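Local coordinates for N5-Carboxyaminoimidazole ribonucleotide synthetase (Staphylococcus aureus subsp. aureus, PDB 3ORQ), which catalyses the ATP-dependent carboxylation of 5-aminoimidazole ribonucleotide with bicarbonate to N5-carboxyaminoimidazole ribonucleotide, a step of purine biosynthesis, at residues Y146-V150 with Q162-E168; L118-K124 with Q240-I244; E82-A86 with I105-Q109; F210-N215 with S278-S282. One frame throughout, in Å; residues are numbered along the deposited sequence.

Contact 1. Residues Y146-V150 with Q162-E168; sequences YPFIV and QVLINNE. With ADP (adenosine-5'-diphosphate), chain D.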
loop_
_atom_site.group_PDB
_atom_site.type_symbol
_atom_site.label_atom_id
_atom_site.label_comp_id
_atom_site.label_asym_id
_atom_site.label_seq_id
_atom_site.Cartn_x
_atom_site.Cartn_y
_atom_site.Cartn_z
ATOM N N TYR A 146 28.520 16.996 34.517
ATOM C CA TYR A 146 27.102 16.732 34.773
ATOM C C TYR A 146 26.208 17.779 34.084
ATOM O O TYR A 146 26.511 18.979 34.134
ATOM C CB TYR A 146 26.814 16.751 36.266
ATOM C CG TYR A 146 27.544 15.701 37.075
ATOM C CD1 TYR A 146 27.392 14.343 36.803
ATOM C CD2 TYR A 146 28.372 16.070 38.131
ATOM C CE1 TYR A 146 28.064 13.382 37.558
ATOM C CE2 TYR A 146 29.043 15.123 38.878
ATOM C CZ TYR A 146 28.885 13.782 38.596
ATOM O OH TYR A 146 29.558 12.844 39.353
ATOM N N PRO A 147 25.108 17.336 33.437
ATOM C CA PRO A 147 24.692 15.938 33.266
ATOM C C PRO A 147 25.344 15.280 32.055
ATOM O O PRO A 147 25.897 15.973 31.203
ATOM C CB PRO A 147 23.172 16.038 33.056
ATOM C CG PRO A 147 22.839 17.529 33.011
ATOM C CD PRO A 147 24.125 18.265 32.854
ATOM N N PHE A 148 25.302 13.946 32.021
ATOM C CA PHE A 148 25.749 13.142 30.874
ATOM C C PHE A 148 25.112 11.745 30.897
ATOM O O PHE A 148 24.596 11.288 31.922
ATOM C CB PHE A 148 27.283 13.047 30.789
ATOM C CG PHE A 148 27.906 12.152 31.827
ATOM C CD1 PHE A 148 28.157 12.623 33.120
ATOM C CD2 PHE A 148 28.272 10.844 31.507
ATOM C CE1 PHE A 148 28.734 11.799 34.079
ATOM C CE2 PHE A 148 28.856 10.009 32.463
ATOM C CZ PHE A 148 29.089 10.496 33.752
ATOM N N ILE A 149 25.146 11.073 29.751
ATOM C CA ILE A 149 24.456 9.797 29.622
ATOM C C ILE A 149 25.356 8.712 29.048
ATOM O O ILE A 149 26.057 8.942 28.078
ATOM C CB ILE A 149 23.131 9.958 28.809
ATOM C CG1 ILE A 149 22.451 8.609 28.590
ATOM C CG2 ILE A 149 23.400 10.661 27.506
ATOM C CD1 ILE A 149 20.935 8.732 28.412
ATOM N N VAL A 150 25.331 7.541 29.674
ATOM C CA VAL A 150 26.095 6.364 29.225
ATOM C C VAL A 150 25.211 5.389 28.409
ATOM O O VAL A 150 24.139 5.007 28.866
ATOM C CB VAL A 150 26.705 5.636 30.432
ATOM C CG1 VAL A 150 27.636 4.551 29.977
ATOM C CG2 VAL A 150 27.457 6.631 31.303
ATOM N N GLN A 162 20.826 2.334 28.336
ATOM C CA GLN A 162 21.269 3.700 28.627
ATOM C C GLN A 162 21.039 4.030 30.108
ATOM O O GLN A 162 20.034 3.607 30.688
ATOM C CB GLN A 162 20.510 4.711 27.759
ATOM C CG GLN A 162 20.512 4.417 26.280
ATOM C CD GLN A 162 19.965 5.575 25.487
ATOM O OE1 GLN A 162 20.003 6.719 25.950
ATOM N NE2 GLN A 162 19.418 5.290 24.296
ATOM N N VAL A 163 21.971 4.776 30.707
ATOM C CA VAL A 163 21.833 5.256 32.076
ATOM C C VAL A 163 22.104 6.752 32.129
ATOM O O VAL A 163 23.201 7.208 31.794
ATOM C CB VAL A 163 22.821 4.571 33.023
ATOM C CG1 VAL A 163 22.820 5.279 34.385
ATOM C CG2 VAL A 163 22.491 3.093 33.175
ATOM N N LEU A 164 21.107 7.513 32.555
ATOM C CA LEU A 164 21.266 8.951 32.645
ATOM C C LEU A 164 21.944 9.285 33.949
ATOM O O LEU A 164 21.500 8.851 35.019
ATOM C CB LEU A 164 19.913 9.660 32.528
ATOM C CG LEU A 164 19.843 11.195 32.362
ATOM C CD1 LEU A 164 19.604 11.854 33.691
ATOM C CD2 LEU A 164 21.080 11.782 31.706
ATOM N N ILE A 165 23.037 10.033 33.859
ATOM C CA ILE A 165 23.813 10.393 35.047
ATOM C C ILE A 165 23.767 11.886 35.356
ATOM O O ILE A 165 24.555 12.672 34.817
ATOM C CB ILE A 165 25.265 9.915 34.941
ATOM C CG1 ILE A 165 25.292 8.441 34.510
ATOM C CG2 ILE A 165 25.975 10.147 36.271
ATOM C CD1 ILE A 165 26.652 7.777 34.625
ATOM N N ASN A 166 22.830 12.261 36.226
ATOM C CA ASN A 166 22.631 13.654 36.618
ATOM C C ASN A 166 23.635 14.129 37.673
ATOM O O ASN A 166 24.328 15.105 37.459
ATOM C CB ASN A 166 21.177 13.905 37.075
ATOM C CG ASN A 166 20.215 14.193 35.900
ATOM O OD1 ASN A 166 20.544 14.933 34.963
ATOM N ND2 ASN A 166 19.017 13.611 35.960
ATOM N N ASN A 167 23.700 13.438 38.802
ATOM C CA ASN A 167 24.663 13.741 39.878
ATOM C C ASN A 167 25.475 12.488 40.237
ATOM O O ASN A 167 25.238 11.421 39.667
ATOM C CB ASN A 167 23.943 14.324 41.103
ATOM C CG ASN A 167 22.738 13.494 41.529
ATOM O OD1 ASN A 167 21.606 13.777 41.145
ATOM N ND2 ASN A 167 22.980 12.465 42.327
ATOM N N GLU A 168 26.427 12.601 41.166
ATOM C CA GLU A 168 27.301 11.457 41.494
ATOM C C GLU A 168 26.575 10.308 42.227
ATOM O O GLU A 168 27.130 9.221 42.400
ATOM C CB GLU A 168 28.584 11.898 42.224
ATOM C CG GLU A 168 28.464 12.087 43.743
ATOM C CD GLU A 168 27.871 13.436 44.154
ATOM O OE1 GLU A 168 27.245 14.121 43.301
ATOM O OE2 GLU A 168 28.038 13.805 45.343
HETATM P PB ADP D . 18.048 4.507 20.706
HETATM O O1B ADP D . 19.132 4.219 19.701
HETATM O O2B ADP D . 16.753 5.101 20.226
HETATM O O3B ADP D . 17.851 3.352 21.649
HETATM P PA ADP D . 19.031 7.121 21.251
HETATM O O1A ADP D . 20.517 7.294 21.443
HETATM O O2A ADP D . 18.433 7.441 19.904
HETATM O O3A ADP D . 18.625 5.623 21.711
HETATM O "O5'" ADP D . 18.218 7.973 22.343
HETATM C "C5'" ADP D . 16.830 7.783 22.552
HETATM C "C4'" ADP D . 16.248 9.059 23.136
HETATM O "O4'" ADP D . 16.905 9.406 24.383
HETATM C "C3'" ADP D . 16.421 10.270 22.216
HETATM O "O3'" ADP D . 15.374 10.426 21.252
HETATM C "C2'" ADP D . 16.436 11.424 23.206
HETATM O "O2'" ADP D . 15.122 11.906 23.427
HETATM C "C1'" ADP D . 17.018 10.834 24.486
HETATM N N9 ADP D . 18.452 11.195 24.434
HETATM C C8 ADP D . 19.435 10.408 23.948
HETATM N N7 ADP D . 20.640 11.027 23.992
HETATM C C5 ADP D . 20.408 12.246 24.544
HETATM C C6 ADP D . 21.257 13.412 24.900
HETATM N N6 ADP D . 22.594 13.363 24.652
HETATM N N1 ADP D . 20.638 14.488 25.439
HETATM C C2 ADP D . 19.302 14.525 25.664
HETATM N N3 ADP D . 18.465 13.501 25.366
HETATM C C4 ADP D . 18.968 12.360 24.818
#
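Phe148 and Ile165 face each other as a hydrogen-bonded pair of the antiparallel hairpin formed by strands 148-152 and 162-165, their side chains running side by side. CG of Phe148 takes the crowded position between backbone N and carbonyl carbon (chi1 73°), which lays the ring face against Ile165, with CB of Ile165 4.1 Å from the ring centroid in a CH-pi contact. CD1 of Ile165 sits against CZ of the ring and also meets CG2 of Val150 at 3.6 Å. On the other face of the sheet, CD2 of Leu164 packs 4.0 Å from CB of Ile149. The backbones are joined by Ile165 N to Phe148 O (2.8 Å) and its return bond, and by the same reciprocal pair between Val150 and Val163.

Beyond the strands, Tyr146 precedes a cis peptide bond to Pro147; CA of Asn167 lies over one face of its ring, 4.2 Å from the centroid, a CH-pi contact. At the opposite end, the extended Gln162 crosses CD1 of Ile149 with its OE1 and directs NE2 to O3A of ADP in a weak, bent bond of 2.7 Å. CG2 of Ile149 approaches the adenine amino group N6 at 4.0 Å. The hairpin of this ATP-grasp domain is thus divided chemically: the face with Phe148, Val150, Val163 and Ile165 packs against helices 136-143 and 171-178, while Ile149 on the other face and Gln162 offer the nucleotide an apolar contact and a weak amide donor.

Contact 2. Residues L118-K124 with Q240-I244; sequences LKSAGTK and QVNKI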
loop_
_atom_site.group_PDB
_atom_site.type_symbol
_atom_site.label_atom_id
_atom_site.label_comp_id
_atom_site.label_asym_id
_atom_site.label_seq_id
_atom_site.Cartn_x
_atom_site.Cartn_y
_atom_site.Cartn_z
ATOM N N LEU A 118 30.866 10.533 12.415
ATOM C CA LEU A 118 30.125 11.784 12.307
ATOM C C LEU A 118 31.038 13.002 12.554
ATOM O O LEU A 118 31.073 13.946 11.755
ATOM C CB LEU A 118 28.932 11.768 13.264
ATOM C CG LEU A 118 27.814 10.738 13.069
ATOM C CD1 LEU A 118 26.741 10.828 14.198
ATOM C CD2 LEU A 118 27.181 10.885 11.683
ATOM N N LYS A 119 31.817 12.957 13.629
ATOM C CA LYS A 119 32.747 14.042 13.916
ATOM C C LYS A 119 33.773 14.205 12.805
ATOM O O LYS A 119 34.074 15.326 12.369
ATOM C CB LYS A 119 33.465 13.802 15.239
ATOM C CG LYS A 119 34.281 14.996 15.706
ATOM C CD LYS A 119 34.802 14.736 17.099
ATOM C CE LYS A 119 35.427 15.969 17.739
ATOM N NZ LYS A 119 35.598 15.684 19.207
ATOM N N SER A 120 34.318 13.083 12.358
ATOM C CA SER A 120 35.268 13.066 11.261
ATOM C C SER A 120 34.679 13.525 9.883
ATOM O O SER A 120 35.409 13.949 8.984
ATOM C CB SER A 120 35.883 11.678 11.180
ATOM O OG SER A 120 36.903 11.651 10.216
ATOM N N ALA A 121 33.366 13.455 9.729
ATOM C CA ALA A 121 32.727 13.972 8.526
ATOM C C ALA A 121 32.457 15.455 8.692
ATOM O O ALA A 121 31.878 16.078 7.816
ATOM C CB ALA A 121 31.409 13.220 8.230
ATOM N N GLY A 122 32.870 16.010 9.836
ATOM C CA GLY A 122 32.607 17.413 10.160
ATOM C C GLY A 122 31.146 17.768 10.418
ATOM O O GLY A 122 30.737 18.904 10.218
ATOM N N THR A 123 30.348 16.802 10.874
ATOM C CA THR A 123 28.980 17.111 11.310
ATOM C C THR A 123 28.980 17.622 12.771
ATOM O O THR A 123 29.961 17.472 13.490
ATOM C CB THR A 123 28.074 15.897 11.237
ATOM O OG1 THR A 123 28.437 15.016 12.291
ATOM C CG2 THR A 123 28.223 15.166 9.924
ATOM N N LYS A 124 27.873 18.209 13.212
ATOM C CA LYS A 124 27.783 18.661 14.598
ATOM C C LYS A 124 27.314 17.505 15.509
ATOM O O LYS A 124 26.121 17.211 15.603
ATOM C CB LYS A 124 26.869 19.905 14.703
ATOM C CG LYS A 124 26.708 20.510 16.129
ATOM C CD LYS A 124 27.915 21.305 16.632
ATOM C CE LYS A 124 27.707 21.741 18.086
ATOM N NZ LYS A 124 28.928 22.270 18.780
ATOM N N GLN A 240 23.956 18.586 6.786
ATOM C CA GLN A 240 24.593 17.545 7.550
ATOM C C GLN A 240 24.588 16.229 6.774
ATOM O O GLN A 240 25.579 15.500 6.786
ATOM C CB GLN A 240 23.944 17.388 8.915
ATOM C CG GLN A 240 23.907 18.671 9.713
ATOM C CD GLN A 240 25.314 19.134 10.110
ATOM O OE1 GLN A 240 26.005 18.440 10.857
ATOM N NE2 GLN A 240 25.748 20.298 9.581
ATOM N N VAL A 241 23.479 15.920 6.099
ATOM C CA VAL A 241 23.401 14.698 5.296
ATOM C C VAL A 241 24.443 14.681 4.189
ATOM O O VAL A 241 25.173 13.698 4.012
ATOM C CB VAL A 241 21.994 14.472 4.712
ATOM C CG1 VAL A 241 22.010 13.278 3.822
ATOM C CG2 VAL A 241 20.970 14.238 5.854
ATOM N N ASN A 242 24.536 15.786 3.460
ATOM C CA ASN A 242 25.585 15.921 2.467
ATOM C C ASN A 242 26.972 15.672 3.013
ATOM O O ASN A 242 27.788 15.084 2.322
ATOM C CB ASN A 242 25.516 17.257 1.767
ATOM C CG ASN A 242 24.213 17.444 1.004
ATOM O OD1 ASN A 242 23.577 16.469 0.515
ATOM N ND2 ASN A 242 23.803 18.703 0.884
ATOM N N LYS A 243 27.244 16.065 4.257
ATOM C CA LYS A 243 28.541 15.731 4.864
ATOM C C LYS A 243 28.626 14.233 5.116
ATOM O O LYS A 243 29.642 13.596 4.811
ATOM C CB LYS A 243 28.765 16.495 6.166
ATOM C CG LYS A 243 29.224 17.948 5.977
ATOM C CD LYS A 243 29.016 18.747 7.269
ATOM C CE LYS A 243 29.573 20.176 7.146
ATOM N NZ LYS A 243 28.707 21.136 6.393
ATOM N N ILE A 244 27.542 13.659 5.641
ATOM C CA ILE A 244 27.562 12.258 6.052
ATOM C C ILE A 244 27.794 11.331 4.875
ATOM O O ILE A 244 28.462 10.302 4.997
ATOM C CB ILE A 244 26.237 11.876 6.741
ATOM C CG1 ILE A 244 26.054 12.690 8.015
ATOM C CG2 ILE A 244 26.146 10.366 6.962
ATOM C CD1 ILE A 244 24.717 12.437 8.740
#
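Thr123 presents its methyl to helix 234-245: CG2 meets CG1 of Ile244 at 3.8 Å, the two side chains crossing at about a right angle, and also touches CB of Lys243, whose chain slides past in the opposite direction. With OG1 between backbone N and carbonyl carbon (chi1 73°), the threonine turns its hydroxyl back to its own segment, where it makes a weak bond to Leu118 O, and leaves the methyl for the helix. Leu118 adds CD2, set obliquely against CD1 of Ile244 at 4.1 Å.

Lys243 lies along the turn that ends helix 111-120. Its CB sits 3.5 Å from Ala121 O and its CD 3.4 Å from Gly122 O, the aliphatic shaft following these carbonyls before the bend at chi4 carries the ammonium end away. Gly122, with positive phi, closes the helix in a Schellman motif. Gln240, bent at chi2, swings its amide to the chain beyond, where OE1 accepts Lys124 N at 3.0 Å. This bond is nearly straight (160° at the hydrogen), the donor tilted 20° from the amide plane.

Strands 252-261 and 266-272 lie beside the same helix, with Ile244 touching Val256 and Ile271. Apolar packing joins helix 234-245 to the end of helix 111-120 and the turn that follows it, while the glutamine, a buried side chain, uses its carbonyl oxygen to fix the backbone leaving the first helix.

Contact 3. Residues E82-A86 with I105-Q109; sequences ENISA and IQLLQ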
loop_
_atom_site.group_PDB
_atom_site.type_symbol
_atom_site.label_atom_id
_atom_site.label_comp_id
_atom_site.label_asym_id
_atom_site.label_seq_id
_atom_site.Cartn_x
_atom_site.Cartn_y
_atom_site.Cartn_z
ATOM N N GLU A 82 19.873 -3.597 11.423
ATOM C CA GLU A 82 21.326 -3.601 11.592
ATOM C C GLU A 82 21.868 -4.832 12.315
ATOM O O GLU A 82 23.042 -4.881 12.639
ATOM C CB GLU A 82 21.754 -2.361 12.358
ATOM C CG GLU A 82 21.089 -1.091 11.888
ATOM C CD GLU A 82 19.942 -0.656 12.767
ATOM O OE1 GLU A 82 18.987 -1.436 12.949
ATOM O OE2 GLU A 82 20.002 0.492 13.265
ATOM N N ASN A 83 21.014 -5.824 12.539
ATOM C CA ASN A 83 21.395 -7.078 13.198
ATOM C C ASN A 83 22.713 -7.679 12.713
ATOM O O ASN A 83 23.673 -7.756 13.468
ATOM C CB ASN A 83 20.300 -8.144 13.004
ATOM C CG ASN A 83 18.913 -7.548 12.835
ATOM O OD1 ASN A 83 18.263 -7.161 13.813
ATOM N ND2 ASN A 83 18.441 -7.494 11.582
ATOM N N ILE A 84 22.730 -8.089 11.442
ATOM C CA ILE A 84 23.780 -8.926 10.855
ATOM C C ILE A 84 25.215 -8.468 11.103
ATOM O O ILE A 84 25.474 -7.276 11.243
ATOM C CB ILE A 84 23.556 -9.116 9.333
ATOM C CG1 ILE A 84 24.735 -9.893 8.713
ATOM C CG2 ILE A 84 23.290 -7.777 8.657
ATOM C CD1 ILE A 84 24.527 -10.393 7.304
ATOM N N SER A 85 26.143 -9.420 11.155
ATOM C CA SER A 85 27.533 -9.069 11.324
ATOM C C SER A 85 28.104 -8.509 10.034
ATOM O O SER A 85 27.870 -9.043 8.942
ATOM C CB SER A 85 28.354 -10.271 11.764
ATOM O OG SER A 85 28.881 -10.955 10.650
ATOM N N ALA A 86 28.871 -7.436 10.178
ATOM C CA ALA A 86 29.544 -6.800 9.072
ATOM C C ALA A 86 30.418 -7.782 8.306
ATOM O O ALA A 86 30.538 -7.686 7.072
ATOM C CB ALA A 86 30.411 -5.656 9.585
ATOM N N ILE A 105 26.540 -0.652 7.555
ATOM C CA ILE A 105 26.258 -1.535 8.670
ATOM C C ILE A 105 27.402 -1.620 9.632
ATOM O O ILE A 105 27.184 -1.422 10.806
ATOM C CB ILE A 105 25.903 -2.955 8.222
ATOM C CG1 ILE A 105 24.529 -2.976 7.550
ATOM C CG2 ILE A 105 25.948 -3.904 9.417
ATOM C CD1 ILE A 105 23.323 -2.863 8.491
ATOM N N GLN A 106 28.604 -1.928 9.144
ATOM C CA GLN A 106 29.795 -2.065 10.000
ATOM C C GLN A 106 29.938 -0.888 10.956
ATOM O O GLN A 106 30.175 -1.032 12.154
ATOM C CB GLN A 106 31.065 -2.156 9.131
ATOM C CG GLN A 106 32.412 -2.081 9.903
ATOM C CD GLN A 106 33.621 -1.750 8.992
ATOM O OE1 GLN A 106 33.583 -1.936 7.765
ATOM N NE2 GLN A 106 34.693 -1.254 9.601
ATOM N N LEU A 107 29.798 0.292 10.379
ATOM C CA LEU A 107 30.180 1.512 11.016
ATOM C C LEU A 107 29.050 2.006 11.929
ATOM O O LEU A 107 29.313 2.511 13.018
ATOM C CB LEU A 107 30.521 2.479 9.909
ATOM C CG LEU A 107 31.136 3.817 10.196
ATOM C CD1 LEU A 107 31.707 4.387 8.893
ATOM C CD2 LEU A 107 30.025 4.696 10.777
ATOM N N LEU A 108 27.792 1.809 11.514
ATOM C CA LEU A 108 26.663 2.248 12.329
ATOM C C LEU A 108 26.184 1.274 13.407
ATOM O O LEU A 108 25.348 1.638 14.211
ATOM C CB LEU A 108 25.487 2.709 11.452
ATOM C CG LEU A 108 25.911 3.780 10.437
ATOM C CD1 LEU A 108 24.824 4.002 9.397
ATOM C CD2 LEU A 108 26.384 5.087 11.112
ATOM N N GLN A 109 26.712 0.050 13.412
ATOM C CA GLN A 109 26.371 -0.980 14.410
ATOM C C GLN A 109 26.841 -0.536 15.775
ATOM O O GLN A 109 26.207 -0.786 16.801
ATOM C CB GLN A 109 27.139 -2.266 14.114
ATOM C CG GLN A 109 26.402 -3.292 13.339
ATOM C CD GLN A 109 27.268 -4.493 13.022
ATOM O OE1 GLN A 109 26.743 -5.567 12.708
ATOM N NE2 GLN A 109 28.598 -4.325 13.087
#
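The loop that leaves strand 76-79, an edge strand of the parallel sheet in the preATP-grasp domain, meets helix 103-109 here, just where the loop passes into helix 86-95. Ile105 faces the loop: its CD1 lies 3.8 Å from CA of Glu82 and 4.2 Å from CB of the same residue, while CG2 approaches Ile84 O at 3.9 Å. The two branches thus touch the loop at two places, Glu82 and Ile84. With CG1 anti to the carbonyl carbon (chi1 -70°), CG2 is left beside that carbon and directed at the Ile84 carbonyl. At the start of the next helix, CB of Ala86 points into the contact and presses against CB of Gln106 at 3.6 Å; the extended glutamine then continues past the methyl, its CG 4.1 Å from CB of Ala86.

In this Rossmann-like fold the loop follows the C-terminal end of a parallel strand and leads to the helix that packs beside the sheet. Ser85 stands at the N-cap of that helix and caps Gln88 N with OG, so the chain is fixed as it turns at Ala86. Leu89 of the same helix touches both Ile84 and Ile105, so the isoleucines share an apolar neighbour. From helix 103-109, Gln109 reaches along the loop, its CG 3.8 Å from Glu82 O. The carboxylate of Glu82 is directed elsewhere, with OE1 in a salt bridge to Arg274, and the Glu82 side chain lies about 7 Å from the bound ADP.

Contact 4. Residues F210-N215 with S278-S282; sequences FPLQEN and SGHYS
Tyr281 stands at the centre of the contact, its hydroxyl OH 3.6 Å from CG of Pro211 and 3.4 Å from Pro211 O. The amide of Gln213 comes to the edge of the tyrosine ring, near its plane, and the two flat groups are turned 71° apart. Gln213 also lays its aliphatic part by the loop backbone, with CG 3.6 Å from Ser278 O. At one end of the contact CB of Ser278 touches the side-chain amide of Asn215; at the other, CB of Ser282 lies obliquely 3.9 Å from CE2 of Phe210.

A second shell sets these groups. The type I turn from Gly279 to Ser282 is closed by Ser282 N to Gly279 O, and Ser282 OG, between its backbone N and carbonyl carbon (chi1 61°), gives the same oxygen a second bond of 2.7 Å. OG is also bonded to Gln290 N. These bonds fix the rotation of the hydroxyl, while the turn backbone sets CB toward Phe210. Ser278 OG is held by His276 ND1 and Ser196 OG, outside the two segments.

Strand 207-218 lies between strands 191-201 and 221-227 in the large antiparallel sheet of the ATP-grasp domain, and the loop after strand 266-272 folds over it. Val227 of the neighbouring strand touches Pro211, Gln213 and Tyr281, while Phe210 is flanked by Thr198 and Thr200 and by Gln290 and Thr293 of helix 290-298.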
loop_
_atom_site.group_PDB
_atom_site.type_symbol
_atom_site.label_atom_id
_atom_site.label_comp_id
_atom_site.label_asym_id
_atom_site.label_seq_id
_atom_site.Cartn_x
_atom_site.Cartn_y
_atom_site.Cartn_z
ATOM N N PHE A 210 12.630 13.106 1.936
ATOM C CA PHE A 210 11.275 13.222 2.425
ATOM C C PHE A 210 11.147 14.492 3.269
ATOM O O PHE A 210 12.151 15.060 3.690
ATOM C CB PHE A 210 10.936 11.956 3.273
ATOM C CG PHE A 210 10.704 10.729 2.417
ATOM C CD1 PHE A 210 11.784 10.058 1.849
ATOM C CD2 PHE A 210 9.401 10.292 2.111
ATOM C CE1 PHE A 210 11.570 8.950 1.001
ATOM C CE2 PHE A 210 9.184 9.189 1.244
ATOM C CZ PHE A 210 10.254 8.522 0.700
ATOM N N PRO A 211 9.909 14.961 3.495
ATOM C CA PRO A 211 9.691 16.110 4.398
ATOM C C PRO A 211 10.294 15.867 5.790
ATOM O O PRO A 211 10.192 14.772 6.338
ATOM C CB PRO A 211 8.151 16.187 4.515
ATOM C CG PRO A 211 7.574 15.101 3.509
ATOM C CD PRO A 211 8.722 14.666 2.646
ATOM N N LEU A 212 10.898 16.903 6.370
ATOM C CA LEU A 212 11.417 16.853 7.736
ATOM C C LEU A 212 10.315 16.462 8.688
ATOM O O LEU A 212 9.189 16.925 8.582
ATOM C CB LEU A 212 11.987 18.209 8.122
ATOM C CG LEU A 212 12.874 18.213 9.356
ATOM C CD1 LEU A 212 14.265 17.506 9.134
ATOM C CD2 LEU A 212 13.000 19.679 9.921
ATOM N N GLN A 213 10.625 15.562 9.606
ATOM C CA GLN A 213 9.617 15.055 10.497
ATOM C C GLN A 213 9.988 15.359 11.945
ATOM O O GLN A 213 11.170 15.406 12.301
ATOM C CB GLN A 213 9.335 13.551 10.246
ATOM C CG GLN A 213 10.521 12.653 10.034
ATOM C CD GLN A 213 10.584 11.979 8.662
ATOM O OE1 GLN A 213 9.836 12.276 7.734
ATOM N NE2 GLN A 213 11.533 11.077 8.538
ATOM N N GLU A 214 8.972 15.622 12.761
ATOM C CA GLU A 214 9.175 16.025 14.141
ATOM C C GLU A 214 8.731 14.883 15.079
ATOM O O GLU A 214 7.633 14.343 14.960
ATOM C CB GLU A 214 8.379 17.296 14.434
ATOM C CG GLU A 214 8.346 17.652 15.890
ATOM C CD GLU A 214 7.364 18.762 16.236
ATOM O OE1 GLU A 214 7.048 18.884 17.451
ATOM O OE2 GLU A 214 6.919 19.488 15.323
ATOM N N ASN A 215 9.590 14.558 16.029
ATOM C CA ASN A 215 9.498 13.320 16.775
ATOM C C ASN A 215 9.495 13.538 18.292
ATOM O O ASN A 215 10.456 14.108 18.892
ATOM C CB ASN A 215 10.660 12.389 16.387
ATOM C CG ASN A 215 10.666 12.054 14.903
ATOM O OD1 ASN A 215 9.604 11.912 14.295
ATOM N ND2 ASN A 215 11.848 11.901 14.316
ATOM N N SER A 278 10.142 6.693 12.080
ATOM C CA SER A 278 9.619 8.050 11.924
ATOM C C SER A 278 9.196 8.340 10.484
ATOM O O SER A 278 8.764 9.472 10.151
ATOM C CB SER A 278 10.645 9.106 12.400
ATOM O OG SER A 278 11.860 9.032 11.651
ATOM N N GLY A 279 9.334 7.352 9.612
ATOM C CA GLY A 279 8.985 7.549 8.190
ATOM C C GLY A 279 7.705 6.875 7.773
ATOM O O GLY A 279 7.309 6.958 6.588
ATOM N N HIS A 280 7.063 6.163 8.700
ATOM C CA HIS A 280 5.890 5.352 8.337
ATOM C C HIS A 280 4.735 6.175 7.780
ATOM O O HIS A 280 4.013 5.675 6.876
ATOM C CB HIS A 280 5.424 4.434 9.439
ATOM C CG HIS A 280 6.440 3.409 9.825
ATOM N ND1 HIS A 280 7.520 3.101 9.032
ATOM C CD2 HIS A 280 6.583 2.672 10.950
ATOM C CE1 HIS A 280 8.275 2.202 9.637
ATOM N NE2 HIS A 280 7.723 1.917 10.799
ATOM N N TYR A 281 4.638 7.450 8.229
ATOM C CA TYR A 281 3.532 8.328 7.855
ATOM C C TYR A 281 3.491 8.484 6.315
ATOM O O TYR A 281 2.420 8.760 5.718
ATOM C CB TYR A 281 3.677 9.698 8.522
ATOM C CG TYR A 281 4.780 10.470 7.841
ATOM C CD1 TYR A 281 6.110 10.241 8.185
ATOM C CD2 TYR A 281 4.507 11.294 6.758
ATOM C CE1 TYR A 281 7.124 10.853 7.511
ATOM C CE2 TYR A 281 5.547 11.953 6.085
ATOM C CZ TYR A 281 6.856 11.712 6.461
ATOM O OH TYR A 281 7.917 12.322 5.814
ATOM N N SER A 282 4.655 8.339 5.665
ATOM C CA SER A 282 4.783 8.649 4.225
ATOM C C SER A 282 3.951 7.691 3.379
ATOM O O SER A 282 3.649 7.946 2.188
ATOM C CB SER A 282 6.254 8.559 3.790
ATOM O OG SER A 282 6.759 7.252 3.987
#

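Contact 4 is the most buried, its touching residues nearly all enclosed; contacts 1, 2 and 3 each mix buried and exposed residues, and contact 1 lies farthest from the chain centre, about 25 Å between centres. Contact 1 is a local hairpin ruled by strand backbone bonds, whereas contacts 2 and 4 join distant parts of the same ATP-grasp domain and alternate along the chain. Contact 3 belongs to the preATP-grasp domain, yet its helix 103-109 is followed directly by helix 111-120 of contact 2. Contact 1 directly touches ADP; contact 2 adds one side-chain-to-backbone bond to its aliphatic packing, and in contact 4 the clear polar bonds lie within the loop or with residues outside the contact.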